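Local coordinates for uncharacterized protein Atu1656 (Agrobacterium tumefaciens, PDB 2OJH), which is of unknown function but belongs to the TolB family and folds as a six-bladed beta-propeller, at residues V152-S157 with G173-P178; Y188-R193 with G218-H223; M197-V202 with E210-S215; D229-V234 with M254-G259. All blocks are in the same frame, centred on the assembly; numbering follows the deposited sequence.

Contact 1. Residues V152-S157 with G173-P178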
loop_
_atom_site.group_PDB
_atom_site.type_symbol
_atom_site.label_atom_id
_atom_site.label_comp_id
_atom_site.label_asym_id
_atom_site.label_seq_id
_atom_site.Cartn_x
_atom_site.Cartn_y
_atom_site.Cartn_z
ATOM N N VAL A 152 15.094 -1.970 -13.638
ATOM C CA VAL A 152 13.833 -2.353 -14.263
ATOM C C VAL A 152 12.844 -2.619 -13.107
ATOM O O VAL A 152 13.098 -3.475 -12.242
ATOM C CB VAL A 152 13.976 -3.622 -15.142
ATOM C CG1 VAL A 152 12.664 -3.962 -15.821
ATOM C CG2 VAL A 152 15.117 -3.458 -16.165
ATOM N N PHE A 153 11.740 -1.872 -13.104
ATOM C CA PHE A 153 10.751 -1.870 -12.039
ATOM C C PHE A 153 9.596 -2.767 -12.481
ATOM O O PHE A 153 8.842 -2.395 -13.385
ATOM C CB PHE A 153 10.177 -0.454 -11.832
ATOM C CG PHE A 153 11.156 0.547 -11.281
ATOM C CD1 PHE A 153 12.269 0.946 -12.023
ATOM C CD2 PHE A 153 10.924 1.141 -10.052
ATOM C CE1 PHE A 153 13.157 1.901 -11.525
ATOM C CE2 PHE A 153 11.800 2.126 -9.556
ATOM C CZ PHE A 153 12.923 2.480 -10.269
ATOM N N ASP A 154 9.451 -3.942 -11.863
ATOM C CA ASP A 154 8.379 -4.840 -12.279
ATOM C C ASP A 154 7.508 -5.341 -11.157
ATOM O O ASP A 154 7.902 -5.311 -9.964
ATOM C CB ASP A 154 8.935 -6.068 -13.020
ATOM C CG ASP A 154 9.278 -5.772 -14.466
ATOM O OD1 ASP A 154 8.455 -5.144 -15.189
ATOM O OD2 ASP A 154 10.390 -6.169 -14.866
ATOM N N ILE A 155 6.349 -5.866 -11.561
ATOM C CA ILE A 155 5.430 -6.513 -10.645
ATOM C C ILE A 155 5.801 -7.971 -10.571
ATOM O O ILE A 155 5.979 -8.633 -11.607
ATOM C CB ILE A 155 3.964 -6.359 -11.145
ATOM C CG1 ILE A 155 3.641 -4.864 -11.443
ATOM C CG2 ILE A 155 2.966 -7.013 -10.164
ATOM C CD1 ILE A 155 3.894 -3.878 -10.272
ATOM N N TYR A 156 5.926 -8.467 -9.342
ATOM C CA TYR A 156 6.257 -9.867 -9.095
ATOM C C TYR A 156 5.216 -10.415 -8.147
ATOM O O TYR A 156 4.543 -9.653 -7.434
ATOM C CB TYR A 156 7.636 -10.006 -8.406
ATOM C CG TYR A 156 8.786 -9.691 -9.305
ATOM C CD1 TYR A 156 9.414 -10.694 -10.035
ATOM C CD2 TYR A 156 9.220 -8.369 -9.478
ATOM C CE1 TYR A 156 10.452 -10.386 -10.929
ATOM C CE2 TYR A 156 10.248 -8.061 -10.366
ATOM C CZ TYR A 156 10.855 -9.076 -11.083
ATOM O OH TYR A 156 11.883 -8.787 -11.936
ATOM N N SER A 157 5.101 -11.745 -8.097
ATOM C CA SER A 157 4.369 -12.368 -7.027
ATOM C C SER A 157 5.191 -13.537 -6.495
ATOM O O SER A 157 6.082 -14.046 -7.182
ATOM C CB SER A 157 2.989 -12.829 -7.504
ATOM O OG SER A 157 3.119 -13.829 -8.492
ATOM N N GLY A 173 7.664 0.170 -19.291
ATOM C CA GLY A 173 7.655 1.292 -18.354
ATOM C C GLY A 173 8.160 0.856 -16.999
ATOM O O GLY A 173 8.630 -0.273 -16.850
ATOM N N ARG A 174 8.100 1.750 -16.012
ATOM C CA ARG A 174 8.320 1.334 -14.616
ATOM C C ARG A 174 6.974 0.915 -14.033
ATOM O O ARG A 174 5.968 1.555 -14.279
ATOM C CB ARG A 174 8.916 2.464 -13.768
ATOM C CG ARG A 174 10.166 3.105 -14.352
ATOM C CD ARG A 174 10.699 4.150 -13.388
ATOM N NE ARG A 174 12.026 4.600 -13.782
ATOM C CZ ARG A 174 12.726 5.534 -13.142
ATOM N NH1 ARG A 174 12.232 6.119 -12.065
ATOM N NH2 ARG A 174 13.908 5.885 -13.597
ATOM N N ASN A 175 6.957 -0.155 -13.258
ATOM C CA ASN A 175 5.700 -0.695 -12.756
ATOM C C ASN A 175 5.818 -0.841 -11.271
ATOM O O ASN A 175 6.789 -1.416 -10.788
ATOM C CB ASN A 175 5.403 -2.047 -13.406
ATOM C CG ASN A 175 5.419 -1.965 -14.899
ATOM O OD1 ASN A 175 4.500 -1.393 -15.518
ATOM N ND2 ASN A 175 6.491 -2.469 -15.506
ATOM N N ASP A 176 4.822 -0.337 -10.547
ATOM C CA ASP A 176 4.937 -0.220 -9.100
ATOM C C ASP A 176 3.584 -0.417 -8.427
ATOM O O ASP A 176 2.542 -0.517 -9.099
ATOM C CB ASP A 176 5.487 1.165 -8.770
ATOM C CG ASP A 176 6.183 1.233 -7.423
ATOM O OD1 ASP A 176 5.971 0.372 -6.547
ATOM O OD2 ASP A 176 6.960 2.188 -7.254
ATOM N N GLY A 177 3.611 -0.525 -7.093
ATOM C CA GLY A 177 2.385 -0.554 -6.280
ATOM C C GLY A 177 1.292 -1.550 -6.634
ATOM O O GLY A 177 0.138 -1.138 -6.847
ATOM N N PRO A 178 1.625 -2.864 -6.657
ATOM C CA PRO A 178 0.633 -3.902 -6.949
ATOM C C PRO A 178 -0.268 -4.261 -5.778
ATOM O O PRO A 178 0.214 -4.410 -4.635
ATOM C CB PRO A 178 1.491 -5.116 -7.331
ATOM C CG PRO A 178 2.791 -4.901 -6.649
ATOM C CD PRO A 178 2.979 -3.433 -6.455
HETATM O O HOH W 1 11.072 -0.548 -15.338
#

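Contact 2. Residues Y188-R193 with G218-H223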
loop_
_atom_site.group_PDB
_atom_site.type_symbol
_atom_site.label_atom_id
_atom_site.label_comp_id
_atom_site.label_asym_id
_atom_site.label_seq_id
_atom_site.Cartn_x
_atom_site.Cartn_y
_atom_site.Cartn_z
ATOM N N TYR A 188 -3.854 -4.908 -9.485
ATOM C CA TYR A 188 -3.849 -3.525 -9.983
ATOM C C TYR A 188 -2.510 -2.920 -9.571
ATOM O O TYR A 188 -1.948 -3.255 -8.495
ATOM C CB TYR A 188 -4.997 -2.706 -9.358
ATOM C CG TYR A 188 -6.380 -3.012 -9.921
ATOM C CD1 TYR A 188 -7.001 -4.254 -9.725
ATOM C CD2 TYR A 188 -7.065 -2.052 -10.686
ATOM C CE1 TYR A 188 -8.284 -4.522 -10.294
ATOM C CE2 TYR A 188 -8.324 -2.307 -11.223
ATOM C CZ TYR A 188 -8.922 -3.533 -11.025
ATOM O OH TYR A 188 -10.152 -3.749 -11.572
ATOM N N PHE A 189 -1.977 -2.059 -10.436
ATOM C CA PHE A 189 -0.656 -1.468 -10.222
ATOM C C PHE A 189 -0.581 -0.188 -11.058
ATOM O O PHE A 189 -1.559 0.155 -11.752
ATOM C CB PHE A 189 0.455 -2.486 -10.580
ATOM C CG PHE A 189 0.535 -2.819 -12.061
ATOM C CD1 PHE A 189 -0.319 -3.775 -12.640
ATOM C CD2 PHE A 189 1.462 -2.173 -12.871
ATOM C CE1 PHE A 189 -0.258 -4.058 -13.994
ATOM C CE2 PHE A 189 1.539 -2.460 -14.254
ATOM C CZ PHE A 189 0.663 -3.404 -14.814
ATOM N N ASN A 190 0.520 0.557 -10.957
ATOM C CA ASN A 190 0.695 1.695 -11.889
ATOM C C ASN A 190 1.904 1.536 -12.800
ATOM O O ASN A 190 2.867 0.854 -12.463
ATOM C CB ASN A 190 0.674 3.078 -11.180
ATOM C CG ASN A 190 1.802 3.272 -10.161
ATOM O OD1 ASN A 190 2.436 2.331 -9.673
ATOM N ND2 ASN A 190 2.004 4.509 -9.789
ATOM N N SER A 191 1.857 2.157 -13.976
ATOM C CA SER A 191 2.937 1.980 -14.897
ATOM C C SER A 191 3.175 3.302 -15.604
ATOM O O SER A 191 2.211 4.048 -15.882
ATOM C CB SER A 191 2.564 0.884 -15.907
ATOM O OG SER A 191 3.602 0.661 -16.841
ATOM N N SER A 192 4.442 3.596 -15.891
ATOM C CA SER A 192 4.792 4.829 -16.598
ATOM C C SER A 192 4.852 4.623 -18.098
ATOM O O SER A 192 5.251 5.544 -18.831
ATOM C CB SER A 192 6.175 5.321 -16.155
ATOM O OG SER A 192 7.178 4.347 -16.477
ATOM N N ARG A 193 4.447 3.447 -18.572
ATOM C CA ARG A 193 4.627 3.107 -19.984
ATOM C C ARG A 193 4.015 4.116 -20.964
ATOM O O ARG A 193 4.455 4.215 -22.113
ATOM C CB ARG A 193 4.200 1.649 -20.289
ATOM C CG ARG A 193 2.696 1.376 -20.376
ATOM C CD ARG A 193 2.402 -0.127 -20.381
ATOM N NE ARG A 193 2.752 -0.769 -19.108
ATOM C CZ ARG A 193 2.614 -2.068 -18.839
ATOM N NH1 ARG A 193 2.128 -2.902 -19.754
ATOM N NH2 ARG A 193 2.960 -2.544 -17.641
ATOM N N GLY A 218 -0.612 11.800 -12.540
ATOM C CA GLY A 218 0.145 10.590 -12.184
ATOM C C GLY A 218 -0.588 9.876 -11.051
ATOM O O GLY A 218 -0.764 10.429 -9.962
ATOM N N ASP A 219 -0.978 8.627 -11.300
ATOM C CA ASP A 219 -1.967 7.947 -10.485
ATOM C C ASP A 219 -1.155 6.905 -9.786
ATOM O O ASP A 219 -0.369 6.203 -10.435
ATOM C CB ASP A 219 -3.053 7.325 -11.396
ATOM C CG ASP A 219 -3.941 8.372 -12.081
ATOM O OD1 ASP A 219 -4.120 9.459 -11.508
ATOM O OD2 ASP A 219 -4.497 8.095 -13.166
ATOM N N TRP A 220 -1.320 6.795 -8.459
ATOM C CA TRP A 220 -0.397 6.026 -7.655
ATOM C C TRP A 220 -1.174 5.258 -6.582
ATOM O O TRP A 220 -2.300 5.624 -6.221
ATOM C CB TRP A 220 0.578 7.001 -6.967
ATOM C CG TRP A 220 1.782 7.429 -7.822
ATOM C CD1 TRP A 220 1.862 8.478 -8.708
ATOM C CD2 TRP A 220 3.050 6.791 -7.830
ATOM N NE1 TRP A 220 3.142 8.521 -9.272
ATOM C CE2 TRP A 220 3.870 7.468 -8.740
ATOM C CE3 TRP A 220 3.569 5.661 -7.152
ATOM C CZ2 TRP A 220 5.190 7.068 -8.991
ATOM C CZ3 TRP A 220 4.869 5.273 -7.411
ATOM C CH2 TRP A 220 5.667 5.979 -8.304
ATOM N N PHE A 221 -0.579 4.209 -6.050
ATOM C CA PHE A 221 -1.162 3.529 -4.909
ATOM C C PHE A 221 -2.594 2.980 -5.100
ATOM O O PHE A 221 -3.457 3.226 -4.245
ATOM C CB PHE A 221 -1.139 4.434 -3.650
ATOM C CG PHE A 221 0.070 5.325 -3.543
ATOM C CD1 PHE A 221 1.370 4.778 -3.441
ATOM C CD2 PHE A 221 -0.090 6.711 -3.527
ATOM C CE1 PHE A 221 2.505 5.621 -3.383
ATOM C CE2 PHE A 221 1.035 7.571 -3.452
ATOM C CZ PHE A 221 2.333 7.028 -3.380
ATOM N N PRO A 222 -2.860 2.209 -6.180
ATOM C CA PRO A 222 -4.209 1.591 -6.270
ATOM C C PRO A 222 -4.487 0.525 -5.204
ATOM O O PRO A 222 -3.658 -0.398 -4.980
ATOM C CB PRO A 222 -4.231 1.019 -7.706
ATOM C CG PRO A 222 -2.765 0.732 -8.021
ATOM C CD PRO A 222 -2.030 1.890 -7.366
ATOM N N HIS A 223 -5.616 0.690 -4.490
ATOM C CA HIS A 223 -6.116 -0.331 -3.601
ATOM C C HIS A 223 -7.568 -0.679 -3.928
ATOM O O HIS A 223 -8.466 0.110 -3.671
ATOM C CB HIS A 223 -5.928 0.104 -2.134
ATOM C CG HIS A 223 -4.525 0.524 -1.818
ATOM N ND1 HIS A 223 -3.466 -0.354 -1.865
ATOM C CD2 HIS A 223 -4.000 1.732 -1.495
ATOM C CE1 HIS A 223 -2.355 0.282 -1.539
ATOM N NE2 HIS A 223 -2.651 1.547 -1.296
HETATM O O HOH W 2 1.638 2.980 -7.105
#

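Contact 3. Residues M197-V202 with E210-S215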
loop_
_atom_site.group_PDB
_atom_site.type_symbol
_atom_site.label_atom_id
_atom_site.label_comp_id
_atom_site.label_asym_id
_atom_site.label_seq_id
_atom_site.Cartn_x
_atom_site.Cartn_y
_atom_site.Cartn_z
HETATM N N MSE A 197 2.500 8.136 -14.726
HETATM C CA MSE A 197 1.964 6.998 -14.006
HETATM C C MSE A 197 0.436 6.939 -14.233
HETATM O O MSE A 197 -0.260 7.961 -14.096
HETATM C CB MSE A 197 2.291 7.075 -12.519
HETATM C CG MSE A 197 3.726 6.677 -12.141
HETATM SE SE MSE A 197 4.208 4.904 -12.811
HETATM C CE MSE A 197 5.287 4.104 -11.412
ATOM N N GLN A 198 -0.048 5.765 -14.650
ATOM C CA GLN A 198 -1.474 5.449 -14.823
ATOM C C GLN A 198 -1.744 4.105 -14.191
ATOM O O GLN A 198 -0.798 3.290 -14.043
ATOM C CB GLN A 198 -1.822 5.341 -16.287
ATOM C CG GLN A 198 -1.461 6.602 -17.075
ATOM C CD GLN A 198 -2.458 7.732 -16.868
ATOM O OE1 GLN A 198 -3.307 7.955 -17.710
ATOM N NE2 GLN A 198 -2.349 8.445 -15.752
ATOM N N ILE A 199 -3.006 3.862 -13.833
ATOM C CA ILE A 199 -3.387 2.572 -13.256
ATOM C C ILE A 199 -3.598 1.552 -14.364
ATOM O O ILE A 199 -4.259 1.827 -15.385
ATOM C CB ILE A 199 -4.635 2.634 -12.307
ATOM C CG1 ILE A 199 -4.505 3.781 -11.292
ATOM C CG2 ILE A 199 -4.829 1.283 -11.640
ATOM C CD1 ILE A 199 -3.229 3.782 -10.501
ATOM N N TRP A 200 -2.986 0.388 -14.148
ATOM C CA TRP A 200 -3.121 -0.764 -15.029
ATOM C C TRP A 200 -3.518 -1.959 -14.159
ATOM O O TRP A 200 -3.446 -1.901 -12.920
ATOM C CB TRP A 200 -1.795 -1.058 -15.750
ATOM C CG TRP A 200 -1.449 -0.057 -16.864
ATOM C CD1 TRP A 200 -1.036 1.243 -16.713
ATOM C CD2 TRP A 200 -1.476 -0.307 -18.257
ATOM N NE1 TRP A 200 -0.809 1.829 -17.948
ATOM C CE2 TRP A 200 -1.077 0.895 -18.915
ATOM C CE3 TRP A 200 -1.806 -1.427 -19.032
ATOM C CZ2 TRP A 200 -1.006 0.997 -20.290
ATOM C CZ3 TRP A 200 -1.742 -1.318 -20.411
ATOM C CH2 TRP A 200 -1.336 -0.117 -21.029
ATOM N N ARG A 201 -3.982 -3.023 -14.799
ATOM C CA ARG A 201 -4.151 -4.279 -14.094
ATOM C C ARG A 201 -3.643 -5.464 -14.915
ATOM O O ARG A 201 -3.777 -5.479 -16.123
ATOM C CB ARG A 201 -5.608 -4.473 -13.645
ATOM C CG ARG A 201 -6.624 -4.612 -14.766
ATOM C CD ARG A 201 -7.998 -4.924 -14.190
ATOM N NE ARG A 201 -8.929 -5.337 -15.230
ATOM C CZ ARG A 201 -10.209 -5.639 -15.030
ATOM N NH1 ARG A 201 -10.956 -6.007 -16.066
ATOM N NH2 ARG A 201 -10.740 -5.576 -13.812
ATOM N N VAL A 202 -3.048 -6.446 -14.233
ATOM C CA VAL A 202 -2.535 -7.645 -14.887
ATOM C C VAL A 202 -3.206 -8.871 -14.261
ATOM O O VAL A 202 -3.484 -8.871 -13.056
ATOM C CB VAL A 202 -0.967 -7.743 -14.783
ATOM C CG1 VAL A 202 -0.481 -7.839 -13.314
ATOM C CG2 VAL A 202 -0.430 -8.902 -15.629
ATOM N N GLU A 210 -4.010 -4.635 -18.903
ATOM C CA GLU A 210 -4.863 -3.590 -19.512
ATOM C C GLU A 210 -4.879 -2.278 -18.728
ATOM O O GLU A 210 -4.666 -2.265 -17.519
ATOM C CB GLU A 210 -6.287 -4.101 -19.749
ATOM C CG GLU A 210 -6.941 -4.631 -18.512
ATOM C CD GLU A 210 -8.259 -5.355 -18.795
ATOM O OE1 GLU A 210 -8.358 -6.130 -19.775
ATOM O OE2 GLU A 210 -9.203 -5.152 -18.026
ATOM N N ARG A 211 -5.124 -1.178 -19.437
ATOM C CA ARG A 211 -5.051 0.142 -18.845
ATOM C C ARG A 211 -6.363 0.449 -18.136
ATOM O O ARG A 211 -7.445 0.197 -18.687
ATOM C CB ARG A 211 -4.775 1.193 -19.921
ATOM C CG ARG A 211 -4.375 2.543 -19.387
ATOM C CD ARG A 211 -4.098 3.476 -20.523
ATOM N NE ARG A 211 -3.788 4.830 -20.079
ATOM C CZ ARG A 211 -3.407 5.810 -20.895
ATOM N NH1 ARG A 211 -3.257 5.587 -22.203
ATOM N NH2 ARG A 211 -3.163 7.021 -20.403
ATOM N N ILE A 212 -6.264 1.021 -16.936
ATOM C CA ILE A 212 -7.445 1.365 -16.143
ATOM C C ILE A 212 -7.697 2.856 -15.971
ATOM O O ILE A 212 -8.860 3.269 -15.977
ATOM C CB ILE A 212 -7.410 0.689 -14.763
ATOM C CG1 ILE A 212 -7.392 -0.841 -14.933
ATOM C CG2 ILE A 212 -8.550 1.225 -13.874
ATOM C CD1 ILE A 212 -8.661 -1.473 -15.488
ATOM N N THR A 213 -6.650 3.665 -15.798
ATOM C CA THR A 213 -6.841 5.128 -15.884
ATOM C C THR A 213 -6.217 5.711 -17.150
ATOM O O THR A 213 -5.217 5.203 -17.666
ATOM C CB THR A 213 -6.322 5.895 -14.646
ATOM O OG1 THR A 213 -4.904 5.698 -14.495
ATOM C CG2 THR A 213 -7.023 5.434 -13.396
ATOM N N ASP A 214 -6.834 6.785 -17.650
ATOM C CA ASP A 214 -6.315 7.543 -18.761
ATOM C C ASP A 214 -6.605 8.970 -18.325
ATOM O O ASP A 214 -7.693 9.471 -18.570
ATOM C CB ASP A 214 -7.103 7.190 -20.013
ATOM C CG ASP A 214 -6.478 7.733 -21.278
ATOM O OD1 ASP A 214 -5.698 8.711 -21.215
ATOM O OD2 ASP A 214 -6.775 7.166 -22.348
ATOM N N SER A 215 -5.670 9.570 -17.583
ATOM C CA SER A 215 -5.918 10.848 -16.909
ATOM C C SER A 215 -4.838 11.851 -17.238
ATOM O O SER A 215 -3.806 11.488 -17.813
ATOM C CB SER A 215 -5.981 10.673 -15.386
ATOM O OG SER A 215 -4.823 9.999 -14.881
#

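Contact 4. Residues D229-V234 with M254-G259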
loop_
_atom_site.group_PDB
_atom_site.type_symbol
_atom_site.label_atom_id
_atom_site.label_comp_id
_atom_site.label_asym_id
_atom_site.label_seq_id
_atom_site.Cartn_x
_atom_site.Cartn_y
_atom_site.Cartn_z
ATOM N N ASP A 229 -16.111 -3.412 -5.563
ATOM C CA ASP A 229 -16.780 -2.442 -6.440
ATOM C C ASP A 229 -15.934 -1.200 -6.768
ATOM O O ASP A 229 -16.226 -0.487 -7.728
ATOM C CB ASP A 229 -18.169 -2.010 -5.890
ATOM C CG ASP A 229 -18.099 -1.357 -4.491
ATOM O OD1 ASP A 229 -17.214 -1.716 -3.696
ATOM O OD2 ASP A 229 -18.948 -0.481 -4.197
ATOM N N LYS A 230 -14.905 -0.939 -5.960
ATOM C CA LYS A 230 -14.202 0.350 -6.010
ATOM C C LYS A 230 -12.707 0.185 -5.835
ATOM O O LYS A 230 -12.218 -0.758 -5.187
ATOM C CB LYS A 230 -14.717 1.299 -4.899
ATOM C CG LYS A 230 -16.176 1.791 -5.010
ATOM C CD LYS A 230 -16.368 2.695 -6.213
ATOM C CE LYS A 230 -17.793 3.263 -6.256
ATOM N NZ LYS A 230 -18.132 3.919 -7.565
ATOM N N VAL A 231 -11.987 1.139 -6.411
ATOM C CA VAL A 231 -10.548 1.287 -6.216
ATOM C C VAL A 231 -10.286 2.724 -5.749
ATOM O O VAL A 231 -10.731 3.688 -6.411
ATOM C CB VAL A 231 -9.794 1.057 -7.578
ATOM C CG1 VAL A 231 -8.299 1.396 -7.459
ATOM C CG2 VAL A 231 -10.011 -0.400 -8.081
ATOM N N VAL A 232 -9.521 2.857 -4.661
ATOM C CA VAL A 232 -9.064 4.174 -4.176
ATOM C C VAL A 232 -7.591 4.352 -4.601
ATOM O O VAL A 232 -6.838 3.375 -4.706
ATOM C CB VAL A 232 -9.250 4.298 -2.606
ATOM C CG1 VAL A 232 -8.313 3.373 -1.874
ATOM C CG2 VAL A 232 -9.059 5.732 -2.116
ATOM N N PHE A 233 -7.173 5.586 -4.852
ATOM C CA PHE A 233 -5.819 5.836 -5.320
ATOM C C PHE A 233 -5.550 7.327 -5.168
ATOM O O PHE A 233 -6.457 8.079 -4.811
ATOM C CB PHE A 233 -5.592 5.326 -6.767
ATOM C CG PHE A 233 -6.411 6.046 -7.828
ATOM C CD1 PHE A 233 -7.719 5.675 -8.066
ATOM C CD2 PHE A 233 -5.840 7.028 -8.629
ATOM C CE1 PHE A 233 -8.473 6.313 -9.062
ATOM C CE2 PHE A 233 -6.604 7.696 -9.615
ATOM C CZ PHE A 233 -7.902 7.333 -9.815
ATOM N N VAL A 234 -4.294 7.731 -5.343
ATOM C CA VAL A 234 -3.913 9.145 -5.257
ATOM C C VAL A 234 -3.521 9.654 -6.645
ATOM O O VAL A 234 -2.821 8.955 -7.364
ATOM C CB VAL A 234 -2.712 9.321 -4.344
ATOM C CG1 VAL A 234 -2.171 10.754 -4.390
ATOM C CG2 VAL A 234 -3.062 8.933 -2.893
HETATM N N MSE A 254 -12.723 5.165 -8.040
HETATM C CA MSE A 254 -13.351 4.729 -9.292
HETATM C C MSE A 254 -13.876 3.294 -9.197
HETATM O O MSE A 254 -13.522 2.553 -8.275
HETATM C CB MSE A 254 -12.323 4.796 -10.413
HETATM C CG MSE A 254 -11.199 3.794 -10.204
HETATM SE SE MSE A 254 -9.764 4.031 -11.502
HETATM C CE MSE A 254 -8.450 2.862 -10.672
ATOM N N ASP A 255 -14.693 2.909 -10.178
ATOM C CA ASP A 255 -15.173 1.522 -10.329
ATOM C C ASP A 255 -13.992 0.596 -10.679
ATOM O O ASP A 255 -12.954 1.071 -11.170
ATOM C CB ASP A 255 -16.245 1.448 -11.437
ATOM C CG ASP A 255 -17.514 2.254 -11.110
ATOM O OD1 ASP A 255 -17.773 2.528 -9.920
ATOM O OD2 ASP A 255 -18.272 2.614 -12.048
HETATM N N MSE A 256 -14.133 -0.713 -10.429
HETATM C CA MSE A 256 -13.103 -1.697 -10.830
HETATM C C MSE A 256 -12.615 -1.570 -12.282
HETATM O O MSE A 256 -11.451 -1.848 -12.578
HETATM C CB MSE A 256 -13.597 -3.126 -10.663
HETATM C CG MSE A 256 -13.925 -3.531 -9.282
HETATM SE SE MSE A 256 -12.459 -3.307 -8.028
HETATM C CE MSE A 256 -11.282 -4.676 -8.601
ATOM N N ASP A 257 -13.508 -1.187 -13.193
ATOM C CA ASP A 257 -13.162 -1.142 -14.612
ATOM C C ASP A 257 -12.673 0.241 -14.998
ATOM O O ASP A 257 -12.457 0.527 -16.183
ATOM C CB ASP A 257 -14.353 -1.572 -15.499
ATOM C CG ASP A 257 -15.527 -0.604 -15.432
ATOM O OD1 ASP A 257 -15.551 0.267 -14.544
ATOM O OD2 ASP A 257 -16.440 -0.712 -16.281
ATOM N N GLY A 258 -12.518 1.106 -14.002
ATOM C CA GLY A 258 -11.970 2.428 -14.217
ATOM C C GLY A 258 -13.035 3.475 -14.467
ATOM O O GLY A 258 -12.730 4.656 -14.625
ATOM N N GLY A 259 -14.292 3.051 -14.507
ATOM C CA GLY A 259 -15.404 3.974 -14.720
ATOM C C GLY A 259 -15.659 4.829 -13.494
ATOM O O GLY A 259 -15.198 4.492 -12.372
HETATM O O HOH W 3 -17.074 -1.781 -10.193
#

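Contact 1. Residues V152-S157 with G173-P178
R174 lies flat along the F153 ring, both side chains pointing the same way with guanidinium and ring planes 10° apart. CD of R174 lies 3.9 Å from the centroid of the F153 ring, a CH-pi contact over one face, and NE continues over the rim near CE1. Beside this pair, N175 turns its amide back to the strand of F153. With CG beside its own backbone N (chi1 -55°), ND2 reaches F153 O at 3.2 Å in the carbonyl plane, while the backbone N of N175 meets F153 O at 2.9 Å from above that plane. Two donors of one residue thus grip one carbonyl. ND2 of N175 also makes a weak bond to OD1 of D154, whose carboxylate is nearly parallel to the amide. D154 has its strongest partner in T169, through OD1, which also takes G171 N, while OD2 forms a salt bridge with R167; OD1 of N175 goes to S191 and R193. Deeper in, CG2 of I155 slides past CB of P178 at 3.7 Å, and CD1 of I155 rests on the N175-D176 peptide. Strand 152-159 belongs to one four-stranded sheet and strand 175-180 opens the next, an arrangement typical of adjoining blades in a beta-propeller.

Contact 2. Residues Y188-R193 with G218-H223
N190 drives its amide nitrogen onto the face of the W220 indole, where ND2 of N190 stands 3.2 Å from CD2 of W220, the amide and ring planes 74° apart. The same nitrogen donates to the carbonyl O of D219 at 3.0 Å, in the carbonyl plane and on a lone pair, so one group is held by a bond to the backbone and set against a ring. A chi1 of 62°, which sets CG between the backbone N and the carbonyl carbon, lets the short side chain bridge to the opposing strand. Strands 186-191 and 217-224 run antiparallel at 171°, yet they belong to successive four-stranded sheets: this is the face where two propeller blades pack, and no backbone-to-backbone bond joins the two segments; side chains make the contact. Further along, the packing is looser. CG of P222 lies 3.8 Å from CA of F189, and CB of Y188 approaches CB of P222 at 4.1 Å before the tyrosine ring leads away, its OH bonded to M256 and R201. At the other end of the amide, a water accepts from the backbone N of F221 at 2.7 Å and donates a weak bond to OD1 of N190, linking the two strands.

Contact 3. Residues M197-V202 with E210-S215
The W200 indole has R211 over one face, its CB 3.7 Å from the centroid of the six-membered ring, and the carbonyl O of Q198 at an edge. R211 has CG anti to its backbone N (chi1 -167°) and runs out extended, carrying its guanidinium past the indole. OE1 of Q198 meets NH2 of R211 in the guanidinium plane at 2.9 Å, while the D214 carboxylate lies over one face of the R211 guanidinium, a charge-only salt bridge with no N-H pointing at the oxygen. That same OE1 accepts from the backbone N of S215 at 2.9 Å, both donors lying in its carbonyl plane on a lone pair of OE1, and NE2 of Q198 donates to OG of S215, which also bonds D219. On the other face of the sheet R201 grips OE2 of E210 side-on through NE and NH1, both at 2.8 Å. Backbone pairing is regular at R201-E210; beyond R211, I199 O takes both I212 N and T213 N, and OG1 of T213 accepts from I199 N at 2.7 Å. Strands 198-203 and 209-211 form the hairpin at the outer edge of a propeller blade.

Contact 4. Residues D229-V234 with M254-G259
V231 and M254 form an antiparallel hydrogen-bonded pair, V231 N to M254 O at 2.8 Å and M254 N to V231 O at 3.0 Å, and a type I turn runs from D255 to G258. M254, a selenomethionine, lies alongside V231, its CE 3.5 Å from CG1 of V231. Its extended chain crosses F233 at about a right angle, with SE 3.6 Å from CE1 of F233 in an oblique Met-aromatic contact. M256, also a selenomethionine, instead folds back on itself (chi2 -56°, chi3 -70°), placing its SE 3.8 Å from CG2 of V231. At the partly exposed end, NZ of K230 forms a salt bridge with OD1 of D255 at 2.8 Å; OD2 of D255 goes to N260. A water links D229 O to M256 N, whose direct bond is weak. Within the hairpin of strands 230-237 and 247-255, V231 reaches P222 of strand 217-224, while M254 packs on I212 and T213 of the loop that follows strand 209-211.

Contacts 1 and 2 mark two successive blade interfaces, on the two sides of the sheet that starts with strand 175-180; their centres lie 9 Å apart, and OD1 of N175 meets OG of S191 at 2.6 Å. Contact 3 is the outer hairpin of that sheet, 7 Å from contact 2 between centres, and OG1 of T213 reaches OD2 of D219 at 2.8 Å. Contact 4 belongs to the following sheet: OH of Y188 joins contact 2 to M256 O at 2.5 Å, and CE of M254 touches CG2 of I212 in contact 3 at 3.6 Å. Acetic acid, probably from the crystallisation liquor, is bound about 3 Å from the side chain of D176 and about 4 Å from that of W220.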